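Local coordinates for protein piwi (Drosophila melanogaster, PDB 6KR6) that binds piRNAs of 24 to 30 nucleotides and works with them to silence transposable elements, repressing them through methylation, at residues Tyr526-Pro532 with Ser797-Leu803; Arg591-Ile597 with Phe609-Cys615; Phe649-Gly653 with Pro778-Gln782; Tyr783-Leu787 with Lys806-Leu810. All blocks are in the same frame, centred on the assembly; numbering follows the deposited sequence.

Overall arrangement
The four contacts lie in the MID-PIWI half of this Argonaute-family chain. Contacts 2, 3 and 4 are buried, whereas contact 1 is partly buried and the farthest from the chain's centre, about 29 Å between centres. Contacts 3 and 4 use successive parts of helix 779-795, facing strand 646-652 and then the C-terminal tail. In contact 2, Ile-597 meets Val-780 of that helix and Tyr-809 of the tail. Contact 1 adjoins the tail through Tyr-526 and Tyr-808. Chemistry follows place: backbone hydrogen bonds dominate contact 2, contact 1 mixes glutamine-to-carbonyl contacts with apolar packing, contact 3 joins a tyrosine-proline contact to a metal bridge, and contact 4 sets aromatics beside an RNA-bound zinc ion.

Contact 1 (Tyr526-Pro532 with Ser797-Leu803); sequences YVDRAVP and SIPQNAL
Gln-800, in the loop after helix 779-795, lies against helix 515-528 of the Rossmann-like MID domain of Argonaute proteins and so ties the end of the PIWI domain to it. Its backbone N donates a hydrogen bond to Tyr-526 O (3.1 Å), nearly straight at 176°. From there the side chain runs past the carbonyls of Tyr-526, Val-527 and Arg-529. CB lies 3.7 Å from Tyr-526 O, and CG, anti to its own carbonyl carbon, comes within 3.2 Å of Val-527 O. The chain then bends at chi2 (-146°), which sets CD over the carbonyls of Val-527 and Arg-529, about equally far from the two oxygens. At the tip, Gln-800 NE2 gives a weak hydrogen bond to Val-527 O (3.5 Å). Gln-800 OE1 lies 3.8 Å from Ala-530 CB. Replacing Gln-800 by a leucine would probably keep the backbone bond but leave Val-527 O without this weak donor. Apolar groups lie to both ends of the glutamine along the loop. Val-527 CG1 rests 3.8 Å from Ser-797 CB, and Leu-803 reaches toward Ala-530 and Pro-532 with its CD2 branch. The Tyr-526 hydroxyl is bonded to Thr-533 N, and its ring meets that of Tyr-808 edge-to-face. The other branch of Leu-803 meets this ring with the side chains at about a right angle, Leu-803 CD1 being 3.7 Å from Tyr-526 CD1.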
# COMPACT_ATOMS: atom_id res chain seq x y z
N TYR A 526 -10.56 9.84 -25.41
CA TYR A 526 -9.81 10.77 -24.58
C TYR A 526 -8.48 11.20 -25.18
O TYR A 526 -8.07 12.35 -25.00
CB TYR A 526 -9.56 10.15 -23.20
CG TYR A 526 -10.82 9.91 -22.39
CD1 TYR A 526 -11.93 10.73 -22.54
CD2 TYR A 526 -10.89 8.88 -21.46
CE1 TYR A 526 -13.08 10.52 -21.80
CE2 TYR A 526 -12.03 8.66 -20.72
CZ TYR A 526 -13.12 9.48 -20.89
OH TYR A 526 -14.27 9.27 -20.15
N VAL A 527 -7.78 10.30 -25.87
CA VAL A 527 -6.42 10.59 -26.32
C VAL A 527 -6.45 11.21 -27.71
O VAL A 527 -5.89 12.28 -27.93
CB VAL A 527 -5.55 9.32 -26.30
CG1 VAL A 527 -4.15 9.64 -26.80
CG2 VAL A 527 -5.49 8.74 -24.90
N ASP A 528 -7.09 10.52 -28.66
CA ASP A 528 -7.16 11.04 -30.02
C ASP A 528 -8.13 12.21 -30.11
O ASP A 528 -7.83 13.22 -30.75
CB ASP A 528 -7.56 9.92 -30.98
CG ASP A 528 -6.54 8.80 -31.03
OD1 ASP A 528 -5.35 9.06 -30.76
OD2 ASP A 528 -6.93 7.65 -31.33
N ARG A 529 -9.30 12.09 -29.49
CA ARG A 529 -10.29 13.15 -29.44
C ARG A 529 -10.43 13.63 -27.99
O ARG A 529 -9.65 13.24 -27.11
CB ARG A 529 -11.62 12.67 -30.02
CG ARG A 529 -11.48 11.84 -31.30
CD ARG A 529 -10.69 12.58 -32.38
NE ARG A 529 -11.43 13.71 -32.93
CZ ARG A 529 -12.19 13.65 -34.02
NH1 ARG A 529 -12.31 12.50 -34.67
NH2 ARG A 529 -12.82 14.73 -34.45
N ALA A 530 -11.43 14.48 -27.74
CA ALA A 530 -11.64 15.05 -26.41
C ALA A 530 -13.13 15.03 -26.07
O ALA A 530 -13.78 16.06 -25.90
CB ALA A 530 -11.07 16.47 -26.33
N VAL A 531 -13.69 13.83 -25.95
CA VAL A 531 -15.10 13.64 -25.65
C VAL A 531 -15.23 12.71 -24.45
O VAL A 531 -14.77 11.56 -24.51
CB VAL A 531 -15.88 13.07 -26.85
CG1 VAL A 531 -17.34 12.86 -26.48
CG2 VAL A 531 -15.76 13.99 -28.06
N PRO A 532 -15.83 13.14 -23.34
CA PRO A 532 -16.06 12.22 -22.22
C PRO A 532 -17.05 11.13 -22.60
O PRO A 532 -18.07 11.40 -23.24
CB PRO A 532 -16.60 13.13 -21.12
CG PRO A 532 -17.13 14.32 -21.83
CD PRO A 532 -16.28 14.51 -23.04
N SER A 797 -1.35 6.48 -22.90
CA SER A 797 -0.96 7.77 -23.45
C SER A 797 -1.62 8.86 -22.63
O SER A 797 -2.51 8.61 -21.81
CB SER A 797 -1.34 7.89 -24.93
OG SER A 797 -0.46 7.14 -25.74
N ILE A 798 -1.18 10.09 -22.86
CA ILE A 798 -1.66 11.23 -22.08
C ILE A 798 -2.96 11.74 -22.69
O ILE A 798 -3.00 12.03 -23.90
CB ILE A 798 -0.60 12.33 -22.05
CG1 ILE A 798 0.70 11.80 -21.44
CG2 ILE A 798 -1.11 13.53 -21.26
CD1 ILE A 798 0.54 11.24 -20.05
N PRO A 799 -4.03 11.85 -21.91
CA PRO A 799 -5.28 12.39 -22.44
C PRO A 799 -5.14 13.85 -22.84
O PRO A 799 -4.27 14.58 -22.34
CB PRO A 799 -6.27 12.23 -21.28
CG PRO A 799 -5.66 11.18 -20.40
CD PRO A 799 -4.18 11.37 -20.53
N GLN A 800 -6.01 14.28 -23.75
CA GLN A 800 -5.97 15.66 -24.23
C GLN A 800 -6.28 16.63 -23.10
O GLN A 800 -7.03 16.33 -22.16
CB GLN A 800 -6.96 15.85 -25.38
CG GLN A 800 -6.54 15.16 -26.67
CD GLN A 800 -6.95 15.94 -27.90
OE1 GLN A 800 -7.66 16.94 -27.82
NE2 GLN A 800 -6.50 15.48 -29.07
N ASN A 801 -5.69 17.82 -23.19
CA ASN A 801 -5.75 18.82 -22.13
C ASN A 801 -7.08 19.56 -22.07
O ASN A 801 -7.24 20.42 -21.19
CB ASN A 801 -4.61 19.83 -22.30
CG ASN A 801 -3.24 19.19 -22.15
OD1 ASN A 801 -2.76 18.51 -23.05
ND2 ASN A 801 -2.61 19.41 -21.00
N ALA A 802 -8.03 19.27 -22.96
CA ALA A 802 -9.32 19.94 -22.89
C ALA A 802 -10.17 19.44 -21.73
O ALA A 802 -11.08 20.15 -21.29
CB ALA A 802 -10.08 19.76 -24.20
N LEU A 803 -9.89 18.24 -21.22
CA LEU A 803 -10.68 17.62 -20.16
C LEU A 803 -10.14 17.91 -18.77
O LEU A 803 -10.42 17.16 -17.83
CB LEU A 803 -10.74 16.11 -20.39
CG LEU A 803 -11.03 15.69 -21.83
CD1 LEU A 803 -10.74 14.21 -22.06
CD2 LEU A 803 -12.46 16.02 -22.20

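Contact 2 (Arg591-Ile597 with Phe609-Cys615); sequences RAYGALI and FSTVTEC. With HG (mercury (II) ion), chain I.
Gly-594 and Thr-613 form a hydrogen-bonded pair in the antiparallel strands 592-599 and 608-614, part of the RNase H-like fold of the PIWI domain. Gly-594 N to Thr-613 O and the reverse bond, Thr-613 N to Gly-594 O, are both 2.9 Å long. Leu-596 and Thr-611 repeat the pattern two residues on, with an N-H...O angle of 171° from Leu-596 N to Thr-611 O. Between them sits the non-hydrogen-bonded pair Ala-595 and Val-612, where Ala-595 CB touches Val-612 CG1 at 3.7 Å. On this face Ile-597 CD1 also packs on Ser-610 CB, 3.5 Å away. Tyr-593, its CG anti to the carbonyl carbon (chi1 -66°), lies obliquely beside the Glu-614 chain, CE1 being 3.8 Å from Glu-614 CG. Outward, helix 779-795 packs on that face and helix 625-640 on the other, while strand 575-584, which holds Asp-581, bonds to the far edge of 592-599. Near Gly-594 a mercury ion lies 2.8 Å from Cys-615 SG, a less certain bond because that cysteine has two conformers. Arg-591 NE is held by Asp-588, and Arg-591 NH1 makes a long salt bridge, 3.9 Å, to Glu-614 OE1, with the guanidinium and carboxylate planes 75° apart.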
# COMPACT_ATOMS: atom_id res chain seq x y z
N ARG A 591 7.82 1.96 -17.54
CA ARG A 591 7.23 3.29 -17.49
C ARG A 591 6.16 3.34 -16.42
O ARG A 591 5.51 2.33 -16.11
CB ARG A 591 6.62 3.70 -18.84
CG ARG A 591 7.56 3.58 -20.03
CD ARG A 591 6.80 3.76 -21.33
NE ARG A 591 7.43 3.05 -22.44
CZ ARG A 591 8.12 3.64 -23.41
NH1 ARG A 591 8.26 4.96 -23.42
NH2 ARG A 591 8.66 2.91 -24.37
N ALA A 592 5.96 4.52 -15.84
CA ALA A 592 4.94 4.73 -14.83
C ALA A 592 4.28 6.07 -15.06
O ALA A 592 4.92 7.02 -15.54
CB ALA A 592 5.53 4.66 -13.41
N TYR A 593 3.00 6.15 -14.73
CA TYR A 593 2.21 7.36 -14.92
C TYR A 593 1.86 7.97 -13.57
O TYR A 593 1.37 7.27 -12.68
CB TYR A 593 0.94 7.07 -15.72
CG TYR A 593 1.23 6.65 -17.14
CD1 TYR A 593 1.49 7.59 -18.13
CD2 TYR A 593 1.24 5.31 -17.50
CE1 TYR A 593 1.75 7.22 -19.43
CE2 TYR A 593 1.50 4.92 -18.80
CZ TYR A 593 1.76 5.88 -19.76
OH TYR A 593 2.02 5.50 -21.06
N GLY A 594 2.11 9.27 -13.43
CA GLY A 594 1.75 10.02 -12.24
C GLY A 594 0.59 10.95 -12.51
O GLY A 594 0.62 11.76 -13.44
N ALA A 595 -0.46 10.82 -11.69
CA ALA A 595 -1.67 11.61 -11.81
C ALA A 595 -1.81 12.54 -10.61
O ALA A 595 -1.57 12.13 -9.46
CB ALA A 595 -2.90 10.70 -11.91
N LEU A 596 -2.20 13.78 -10.89
CA LEU A 596 -2.33 14.84 -9.90
C LEU A 596 -3.70 15.50 -10.04
O LEU A 596 -4.08 15.94 -11.13
CB LEU A 596 -1.22 15.88 -10.06
CG LEU A 596 -1.19 16.99 -9.00
CD1 LEU A 596 0.17 17.03 -8.32
CD2 LEU A 596 -1.53 18.34 -9.61
N ILE A 597 -4.42 15.56 -8.92
CA ILE A 597 -5.75 16.16 -8.84
C ILE A 597 -5.67 17.34 -7.88
O ILE A 597 -4.96 17.27 -6.87
CB ILE A 597 -6.80 15.15 -8.37
CG1 ILE A 597 -6.56 13.78 -9.01
CG2 ILE A 597 -8.21 15.65 -8.67
CD1 ILE A 597 -6.65 13.76 -10.52
N PHE A 609 -9.20 19.86 -10.97
CA PHE A 609 -8.30 19.92 -12.11
C PHE A 609 -7.41 18.69 -12.07
O PHE A 609 -6.81 18.40 -11.03
CB PHE A 609 -7.48 21.22 -12.05
CG PHE A 609 -6.33 21.26 -13.02
CD1 PHE A 609 -6.52 21.74 -14.31
CD2 PHE A 609 -5.06 20.87 -12.64
CE1 PHE A 609 -5.47 21.80 -15.20
CE2 PHE A 609 -4.01 20.93 -13.52
CZ PHE A 609 -4.21 21.39 -14.81
N SER A 610 -7.32 17.97 -13.18
CA SER A 610 -6.65 16.68 -13.21
C SER A 610 -5.65 16.62 -14.36
O SER A 610 -6.01 16.87 -15.51
CB SER A 610 -7.67 15.55 -13.34
OG SER A 610 -8.60 15.81 -14.38
N THR A 611 -4.41 16.26 -14.04
CA THR A 611 -3.37 16.06 -15.04
C THR A 611 -2.70 14.71 -14.82
O THR A 611 -2.71 14.16 -13.72
CB THR A 611 -2.30 17.17 -15.00
OG1 THR A 611 -2.92 18.41 -14.64
CG2 THR A 611 -1.64 17.32 -16.36
N VAL A 612 -2.12 14.18 -15.90
CA VAL A 612 -1.29 12.98 -15.84
C VAL A 612 -0.02 13.25 -16.63
O VAL A 612 -0.00 14.06 -17.56
CB VAL A 612 -2.00 11.73 -16.40
CG1 VAL A 612 -1.81 10.55 -15.46
CG2 VAL A 612 -3.48 12.00 -16.65
N THR A 613 1.05 12.57 -16.24
CA THR A 613 2.29 12.64 -17.01
C THR A 613 3.07 11.35 -16.82
O THR A 613 2.90 10.63 -15.83
CB THR A 613 3.14 13.86 -16.62
OG1 THR A 613 4.15 14.09 -17.61
CG2 THR A 613 3.80 13.65 -15.27
N GLU A 614 3.93 11.06 -17.78
CA GLU A 614 4.81 9.90 -17.68
C GLU A 614 6.05 10.23 -16.84
O GLU A 614 6.41 11.40 -16.65
CB GLU A 614 5.22 9.39 -19.06
CG GLU A 614 5.46 7.89 -19.11
CD GLU A 614 6.19 7.45 -20.36
OE1 GLU A 614 7.31 6.91 -20.22
OE2 GLU A 614 5.66 7.65 -21.47
N CYS A 615 6.68 9.19 -16.31
CA CYS A 615 7.86 9.35 -15.48
C CYS A 615 9.13 9.49 -16.32
O CYS A 615 10.03 10.26 -15.98
CB CYS A 615 8.00 8.20 -14.49
SG CYS A 615 6.76 8.15 -13.16
HG HG I . 5.83 10.57 -12.18

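Contact 3 (Phe649-Gly653 with Pro778-Gln782); sequences FYRDG and PAVCQ. With HG (mercury (II) ion), chain G; ZN (zinc ion), chain N.
Tyr-650 of strand 646-652 and Cys-781 of helix 779-795 bring their CA atoms within 6.5 Å, and no hydrogen bond joins the two segments, so the strand and the first turn of the helix meet through side chains and a metal. The ring of Tyr-650 carries the packing. Pro-778, at the N-cap position, sets its ring over one face in a CH-pi contact, with CG 3.7 Å from the ring centroid and only 3° off the normal. Its CB touches Tyr-650 CD2 at 3.8 Å. At the edge, near the ring plane, Val-780 CG2 approaches the same CD2 at 4.0 Å. With CG of Tyr-650 anti to the carbonyl carbon (chi1 -72°), the ring is laid against Pro-778; its hydroxyl is bonded to Thr-761 OG1. Two residues further along the strand, the carboxylate of Asp-652 divides its oxygens between two metals. OD1 binds the zinc ion at 2.0 Å, and OD2 binds the mercury ion at 2.8 Å. Cys-781 SG supplies a second ligand to that mercury, also at 2.8 Å, so the metal spans strand and helix. The sulfur also lies 3.8 Å from Asp-652 CB. Asp-652 chi1 is -175°, which carries the carboxylate away from its own N toward both ions. The zinc is shared with Asp-581 of the neighbouring parallel strand 575-584, and these two aspartates, assigned as active-site residues by similarity, form a paired-aspartate metal site consistent with the RNase H-like fold of PIWI domains.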
# COMPACT_ATOMS: atom_id res chain seq x y z
N PHE A 649 -1.49 18.78 0.62
CA PHE A 649 -0.99 17.83 -0.37
C PHE A 649 -1.06 16.43 0.22
O PHE A 649 -0.44 16.16 1.26
CB PHE A 649 0.45 18.18 -0.75
CG PHE A 649 0.97 17.46 -1.96
CD1 PHE A 649 1.36 16.13 -1.88
CD2 PHE A 649 1.09 18.11 -3.17
CE1 PHE A 649 1.85 15.47 -2.99
CE2 PHE A 649 1.58 17.45 -4.29
CZ PHE A 649 1.96 16.13 -4.19
N TYR A 650 -1.82 15.55 -0.43
CA TYR A 650 -1.94 14.15 -0.01
C TYR A 650 -1.13 13.28 -0.96
O TYR A 650 -1.36 13.30 -2.17
CB TYR A 650 -3.41 13.71 0.02
CG TYR A 650 -4.19 14.31 1.16
CD1 TYR A 650 -3.87 14.02 2.48
CD2 TYR A 650 -5.27 15.16 0.93
CE1 TYR A 650 -4.58 14.57 3.53
CE2 TYR A 650 -5.99 15.70 1.97
CZ TYR A 650 -5.65 15.41 3.27
OH TYR A 650 -6.37 15.95 4.31
N ARG A 651 -0.19 12.52 -0.40
CA ARG A 651 0.77 11.75 -1.17
C ARG A 651 0.55 10.26 -0.93
O ARG A 651 0.47 9.82 0.22
CB ARG A 651 2.20 12.14 -0.78
CG ARG A 651 3.29 11.50 -1.63
CD ARG A 651 3.12 11.81 -3.10
NE ARG A 651 4.37 11.68 -3.84
CZ ARG A 651 4.89 10.51 -4.23
NH1 ARG A 651 6.03 10.49 -4.90
NH2 ARG A 651 4.26 9.38 -3.95
N ASP A 652 0.45 9.49 -2.01
CA ASP A 652 0.23 8.05 -1.95
C ASP A 652 1.58 7.35 -2.15
O ASP A 652 2.16 7.42 -3.23
CB ASP A 652 -0.79 7.62 -3.00
CG ASP A 652 -1.16 6.14 -2.90
OD1 ASP A 652 -0.29 5.28 -3.16
OD2 ASP A 652 -2.33 5.85 -2.57
N GLY A 653 2.06 6.69 -1.10
CA GLY A 653 3.34 6.01 -1.17
C GLY A 653 3.70 5.25 0.10
O GLY A 653 2.81 4.86 0.87
N PRO A 778 -8.40 10.10 1.22
CA PRO A 778 -8.99 11.36 0.76
C PRO A 778 -9.41 11.29 -0.70
O PRO A 778 -8.85 10.53 -1.50
CB PRO A 778 -7.85 12.37 0.97
CG PRO A 778 -7.10 11.82 2.13
CD PRO A 778 -7.17 10.31 2.01
N ALA A 779 -10.42 12.10 -1.05
CA ALA A 779 -11.06 11.98 -2.35
C ALA A 779 -10.10 12.27 -3.49
O ALA A 779 -10.09 11.55 -4.50
CB ALA A 779 -12.26 12.91 -2.43
N VAL A 780 -9.28 13.32 -3.36
CA VAL A 780 -8.33 13.65 -4.41
C VAL A 780 -7.34 12.52 -4.64
O VAL A 780 -6.93 12.26 -5.77
CB VAL A 780 -7.62 14.98 -4.09
CG1 VAL A 780 -8.60 16.14 -4.18
CG2 VAL A 780 -6.99 14.92 -2.71
N CYS A 781 -6.97 11.81 -3.57
CA CYS A 781 -6.03 10.69 -3.72
C CYS A 781 -6.67 9.53 -4.48
O CYS A 781 -6.02 8.92 -5.34
CB CYS A 781 -5.55 10.23 -2.34
SG CYS A 781 -3.78 9.87 -2.23
N GLN A 782 -7.93 9.22 -4.19
CA GLN A 782 -8.63 8.18 -4.93
C GLN A 782 -8.83 8.58 -6.38
O GLN A 782 -8.75 7.74 -7.29
CB GLN A 782 -9.97 7.87 -4.25
CG GLN A 782 -10.71 6.69 -4.86
CD GLN A 782 -10.22 5.35 -4.36
OE1 GLN A 782 -9.84 5.21 -3.20
NE2 GLN A 782 -10.22 4.35 -5.24
HG HG G . -4.60 7.36 -3.00
ZN ZN N . -0.55 4.70 -5.07

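Contact 4 (Tyr783-Leu787 with Lys806-Leu810); sequences YAKKL and KFYYL. With ZN (zinc ion), chain C; nucleotides of chain B.
At the pocket that receives the 5' phosphate of the bound RNA, a site characteristic of Argonaute proteins, the C-terminal residues Phe-807 to Leu-810 pack on helix 779-795 through Tyr-783, Lys-786 and Leu-787. Phe-807 to Leu-810 make a type I turn, closed by Leu-810 N bonding to Phe-807 O; Phe-807 and Tyr-809 reach the helix with their rings, while Tyr-808 meets Tyr-526. Tyr-783 lies under Phe-807, whose CE1 stands over the centre of its face, 3.5 Å from CZ of Tyr-783, the two planes inclined at 31°. Leu-810 CD2 comes to the edge of the same tyrosine ring, in plane, 3.7 Å from its CE1. With an alanine at Tyr-783, Phe-807 and Leu-810 would probably lose the ring they rest on, and Tyr-769 N its hydroxyl partner. One turn on, Leu-787 uses its CB against the face of Tyr-809, 3.8 Å from that ring's centroid and 16° off the normal. With its CG anti to the backbone N (chi1 178°), it also brings CD1 to 3.6 Å from Tyr-809 CD2. Lys-786, bent at chi2 and chi4, brings NZ to a weak hydrogen bond with Tyr-809 O (3.4 Å), while its side chain also packs on an RNA phosphate. The carboxylate of Leu-810 binds zinc through O at 2.2 Å and OXT at 2.5 Å. Gln-556 shares the metal, and U1 of chain B binds it through two phosphate oxygens, OP2 and OP3, each 2.3 Å from the zinc.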
# COMPACT_ATOMS: atom_id res chain seq x y z
N TYR A 783 -9.10 9.86 -6.63
CA TYR A 783 -9.18 10.36 -8.00
C TYR A 783 -7.86 10.17 -8.73
O TYR A 783 -7.84 9.74 -9.89
CB TYR A 783 -9.57 11.84 -8.01
CG TYR A 783 -11.03 12.12 -7.68
CD1 TYR A 783 -12.05 11.39 -8.28
CD2 TYR A 783 -11.37 13.12 -6.78
CE1 TYR A 783 -13.37 11.65 -7.98
CE2 TYR A 783 -12.69 13.39 -6.48
CZ TYR A 783 -13.69 12.65 -7.08
OH TYR A 783 -15.00 12.91 -6.78
N ALA A 784 -6.75 10.49 -8.07
CA ALA A 784 -5.44 10.32 -8.69
C ALA A 784 -5.16 8.85 -8.99
O ALA A 784 -4.65 8.53 -10.06
CB ALA A 784 -4.34 10.89 -7.79
N LYS A 785 -5.50 7.96 -8.06
CA LYS A 785 -5.30 6.54 -8.32
C LYS A 785 -6.16 6.07 -9.49
O LYS A 785 -5.69 5.32 -10.35
CB LYS A 785 -5.61 5.70 -7.07
CG LYS A 785 -5.02 4.29 -7.14
CD LYS A 785 -5.62 3.36 -6.09
CE LYS A 785 -6.88 2.68 -6.60
NZ LYS A 785 -7.34 1.61 -5.67
N LYS A 786 -7.42 6.51 -9.54
CA LYS A 786 -8.31 6.14 -10.63
C LYS A 786 -7.74 6.59 -11.97
O LYS A 786 -7.66 5.81 -12.93
CB LYS A 786 -9.69 6.74 -10.41
CG LYS A 786 -10.75 6.30 -11.41
CD LYS A 786 -11.37 4.96 -11.02
CE LYS A 786 -12.39 4.49 -12.04
NZ LYS A 786 -11.75 4.06 -13.31
N LEU A 787 -7.32 7.86 -12.06
CA LEU A 787 -6.82 8.39 -13.32
C LEU A 787 -5.51 7.71 -13.73
O LEU A 787 -5.34 7.35 -14.91
CB LEU A 787 -6.64 9.90 -13.21
CG LEU A 787 -6.07 10.66 -14.42
CD1 LEU A 787 -6.82 10.33 -15.70
CD2 LEU A 787 -6.12 12.16 -14.15
N LYS A 806 -12.85 18.14 -15.95
CA LYS A 806 -13.92 17.16 -15.96
C LYS A 806 -13.44 15.86 -15.33
O LYS A 806 -12.25 15.53 -15.38
CB LYS A 806 -14.41 16.91 -17.39
CG LYS A 806 -14.80 18.18 -18.12
CD LYS A 806 -15.28 17.90 -19.54
CE LYS A 806 -15.75 19.18 -20.22
NZ LYS A 806 -16.29 18.93 -21.58
N PHE A 807 -14.37 15.12 -14.74
CA PHE A 807 -14.09 13.81 -14.15
C PHE A 807 -14.20 12.70 -15.19
O PHE A 807 -14.88 11.69 -14.98
CB PHE A 807 -15.02 13.55 -12.98
CG PHE A 807 -14.61 14.23 -11.71
CD1 PHE A 807 -13.40 13.92 -11.10
CD2 PHE A 807 -15.43 15.17 -11.10
CE1 PHE A 807 -13.02 14.53 -9.93
CE2 PHE A 807 -15.05 15.78 -9.93
CZ PHE A 807 -13.84 15.46 -9.34
N TYR A 808 -13.52 12.89 -16.32
CA TYR A 808 -13.65 11.96 -17.44
C TYR A 808 -13.20 10.55 -17.08
O TYR A 808 -13.69 9.58 -17.67
CB TYR A 808 -12.86 12.48 -18.65
CG TYR A 808 -11.39 12.74 -18.39
CD1 TYR A 808 -10.97 13.86 -17.68
CD2 TYR A 808 -10.42 11.87 -18.87
CE1 TYR A 808 -9.63 14.10 -17.45
CE2 TYR A 808 -9.07 12.11 -18.65
CZ TYR A 808 -8.68 13.22 -17.93
OH TYR A 808 -7.35 13.46 -17.70
N TYR A 809 -12.29 10.42 -16.13
CA TYR A 809 -11.68 9.13 -15.81
C TYR A 809 -12.49 8.30 -14.83
O TYR A 809 -12.03 7.22 -14.43
CB TYR A 809 -10.27 9.35 -15.25
CG TYR A 809 -10.19 10.49 -14.26
CD1 TYR A 809 -10.37 10.27 -12.90
CD2 TYR A 809 -9.92 11.79 -14.68
CE1 TYR A 809 -10.30 11.31 -11.99
CE2 TYR A 809 -9.85 12.83 -13.78
CZ TYR A 809 -10.03 12.59 -12.43
OH TYR A 809 -9.95 13.63 -11.53
N LEU A 810 -13.68 8.75 -14.42
CA LEU A 810 -14.46 8.01 -13.44
C LEU A 810 -15.18 6.80 -14.04
O LEU A 810 -15.58 5.90 -13.31
CB LEU A 810 -15.48 8.94 -12.76
CG LEU A 810 -14.90 9.96 -11.78
CD1 LEU A 810 -16.02 10.63 -10.99
CD2 LEU A 810 -13.90 9.30 -10.85
OXT LEU A 810 -15.37 6.69 -15.25
ZN ZN C . -16.76 4.68 -14.72
OP3 U B 1 -17.87 4.50 -16.74
P U B 1 -16.70 3.96 -17.48
OP1 U B 1 -16.53 4.76 -18.71
OP2 U B 1 -15.58 3.87 -16.51
O5' U B 1 -17.05 2.47 -17.94
C5' U B 1 -17.15 1.41 -16.99
C4' U B 1 -17.84 0.21 -17.58
O4' U B 1 -16.91 -0.51 -18.43
C3' U B 1 -18.36 -0.81 -16.56
O3' U B 1 -19.59 -1.35 -17.02
C2' U B 1 -17.28 -1.90 -16.58
O2' U B 1 -17.74 -3.18 -16.20
C1' U B 1 -16.85 -1.87 -18.04
N1 U B 1 -15.48 -2.36 -18.26
C2 U B 1 -15.24 -3.12 -19.39
O2 U B 1 -16.11 -3.38 -20.20
N3 U B 1 -13.95 -3.56 -19.54
C4 U B 1 -12.89 -3.33 -18.69
O4 U B 1 -11.78 -3.80 -18.96
C5 U B 1 -13.22 -2.54 -17.54
C6 U B 1 -14.47 -2.10 -17.37